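Local coordinates for BH2358 protein (Bacillus halodurans C-125, PDB 2RBD), which is of unknown function but, as a putative spore coat protein with a ferritin-like helical bundle, probably serves a structural role, at residues T117-I122 with Q136-K141. Numbering follows the deposited sequence.
Sequences TCSQII and QFHMAK
The imidazole of H138 meets C118 at its edge, with C118 CB near the ring plane and 4.1 Å from H138 CD2. S119 approaches the same ring obliquely, its OG 3.5 Å from H138 CD2 and 3.6 Å from H138 NE2, but no hydrogen bond links S119 OG to H138 within the chain; the hydroxyl has a weak one to L115 O. Both polar groups are buried and look across a subunit interface instead: H138 NE2 and S119 OG of the second subunit are hydrogen-bonded, as is the reciprocal pair, the two S119 hydroxyls hydrogen-bond to each other, and the ring stacks on H138 of that subunit. A chi1 of -172° swings the ring away from its own backbone N and out to this interface.

Alongside the imidazole edge the two helices come closest, with C118 CA and H138 CA 5.9 Å apart and C118 CB 4.0 Å from H138 CB. The thiol turns the other way from the histidine ring, and C118 SG packs on F137 CB at 3.8 Å. The phenyl ring itself leans off to an edge-to-face pairing with F134 and to helix 46-72. K141 borders the thiol with its aliphatic chain, K141 CE standing 4.2 Å from C118 SG.

With no hydrogen bond between them, the segments are joined by van der Waals contact of C118 and S119 with F137, H138 and K141, their axes 9.4 Å apart and nearly antiparallel at 161°. They belong to consecutive helices, 100-124 and 128-155, of a four-helix bundle consistent with the ferritin clan; Y25 of helix 16-42 touches C118 and K141, while the second subunit covers the S119-H138 side.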
loop_
_atom_site.group_PDB
_atom_site.type_symbol
_atom_site.label_atom_id
_atom_site.label_comp_id
_atom_site.label_asym_id
_atom_site.label_seq_id
_atom_site.Cartn_x
_atom_site.Cartn_y
_atom_site.Cartn_z
ATOM N N THR A 117 4.458 6.080 -0.211
ATOM C CA THR A 117 5.838 5.611 -0.287
ATOM C C THR A 117 6.696 6.127 0.868
ATOM O O THR A 117 7.440 5.375 1.487
ATOM C CB THR A 117 6.465 5.989 -1.621
ATOM O OG1 THR A 117 5.601 5.552 -2.685
ATOM C CG2 THR A 117 7.858 5.349 -1.747
ATOM N N CYS A 118 6.582 7.404 1.193
ATOM C CA CYS A 118 7.274 7.920 2.367
ATOM C C CYS A 118 6.946 7.129 3.629
ATOM O O CYS A 118 7.858 6.748 4.369
ATOM C CB CYS A 118 6.980 9.400 2.590
ATOM S SG CYS A 118 7.755 10.511 1.386
ATOM N N SER A 119 5.656 6.858 3.872
ATOM C CA SER A 119 5.259 6.123 5.073
ATOM C C SER A 119 5.796 4.713 5.090
ATOM O O SER A 119 6.212 4.195 6.120
ATOM C CB SER A 119 3.740 6.129 5.215
ATOM O OG SER A 119 3.277 7.461 5.466
ATOM N N GLN A 120 5.803 4.066 3.931
ATOM C CA GLN A 120 6.399 2.740 3.788
ATOM C C GLN A 120 7.897 2.697 4.159
ATOM O O GLN A 120 8.313 1.782 4.884
ATOM C CB GLN A 120 6.230 2.219 2.358
ATOM C CG GLN A 120 4.776 1.922 1.963
ATOM C CD GLN A 120 4.575 1.589 0.505
ATOM O OE1 GLN A 120 3.664 0.772 0.150
ATOM N NE2 GLN A 120 5.310 2.209 -0.338
ATOM N N ILE A 121 8.643 3.678 3.674
ATOM C CA ILE A 121 10.071 3.764 3.950
ATOM C C ILE A 121 10.319 4.035 5.427
ATOM O O ILE A 121 11.212 3.418 6.039
ATOM C CB ILE A 121 10.755 4.769 3.024
ATOM C CG1 ILE A 121 10.691 4.261 1.563
ATOM C CG2 ILE A 121 12.232 4.959 3.461
ATOM C CD1 ILE A 121 11.244 5.247 0.496
ATOM N N ILE A 122 9.545 4.937 6.009
ATOM C CA ILE A 122 9.700 5.228 7.440
ATOM C C ILE A 122 9.500 3.956 8.219
ATOM O O ILE A 122 10.314 3.613 9.093
ATOM C CB ILE A 122 8.694 6.291 7.934
ATOM C CG1 ILE A 122 8.972 7.642 7.259
ATOM C CG2 ILE A 122 8.721 6.404 9.531
ATOM C CD1 ILE A 122 7.813 8.687 7.416
ATOM N N GLN A 136 10.354 14.106 7.107
ATOM C CA GLN A 136 10.386 15.482 6.624
ATOM C C GLN A 136 9.769 15.556 5.222
ATOM O O GLN A 136 8.970 16.441 4.917
ATOM C CB GLN A 136 11.848 15.995 6.598
ATOM C CG GLN A 136 12.035 17.439 6.087
ATOM N N PHE A 137 10.131 14.620 4.331
ATOM C CA PHE A 137 9.582 14.614 3.004
ATOM C C PHE A 137 8.052 14.524 3.067
ATOM O O PHE A 137 7.345 15.179 2.308
ATOM C CB PHE A 137 10.081 13.430 2.152
ATOM C CG PHE A 137 11.569 13.446 1.775
ATOM C CD1 PHE A 137 12.427 14.495 2.083
ATOM C CD2 PHE A 137 12.071 12.364 1.024
ATOM C CE1 PHE A 137 13.769 14.447 1.694
ATOM C CE2 PHE A 137 13.410 12.314 0.636
ATOM C CZ PHE A 137 14.254 13.344 0.975
ATOM N N HIS A 138 7.556 13.651 3.934
ATOM C CA HIS A 138 6.118 13.448 4.087
ATOM C C HIS A 138 5.443 14.734 4.515
ATOM O O HIS A 138 4.420 15.113 3.929
ATOM C CB HIS A 138 5.834 12.306 5.063
ATOM C CG HIS A 138 4.399 11.890 5.133
ATOM N ND1 HIS A 138 3.486 12.587 5.890
ATOM C CD2 HIS A 138 3.722 10.851 4.567
ATOM C CE1 HIS A 138 2.296 12.017 5.751
ATOM N NE2 HIS A 138 2.406 10.959 4.966
HETATM N N MSE A 139 6.015 15.436 5.490
HETATM C CA MSE A 139 5.412 16.695 5.959
HETATM C C MSE A 139 5.284 17.729 4.842
HETATM O O MSE A 139 4.271 18.410 4.693
HETATM C CB MSE A 139 6.217 17.244 7.130
HETATM C CG MSE A 139 6.118 16.407 8.329
HETATM SE SE MSE A 139 7.453 16.962 9.685
HETATM C CE MSE A 139 6.671 18.598 10.204
ATOM N N ALA A 140 6.316 17.860 4.021
ATOM C CA ALA A 140 6.289 18.778 2.906
ATOM C C ALA A 140 5.271 18.352 1.856
ATOM O O ALA A 140 4.583 19.186 1.299
ATOM C CB ALA A 140 7.682 18.891 2.259
ATOM N N LYS A 141 5.183 17.051 1.590
ATOM C CA LYS A 141 4.315 16.528 0.584
ATOM C C LYS A 141 2.832 16.649 0.972
ATOM O O LYS A 141 1.980 16.847 0.140
ATOM C CB LYS A 141 4.721 15.064 0.279
ATOM C CG LYS A 141 4.489 14.620 -1.097
ATOM C CD LYS A 141 5.109 13.241 -1.362
ATOM C CE LYS A 141 6.602 13.254 -1.583
ATOM N NZ LYS A 141 7.043 14.112 -2.739
#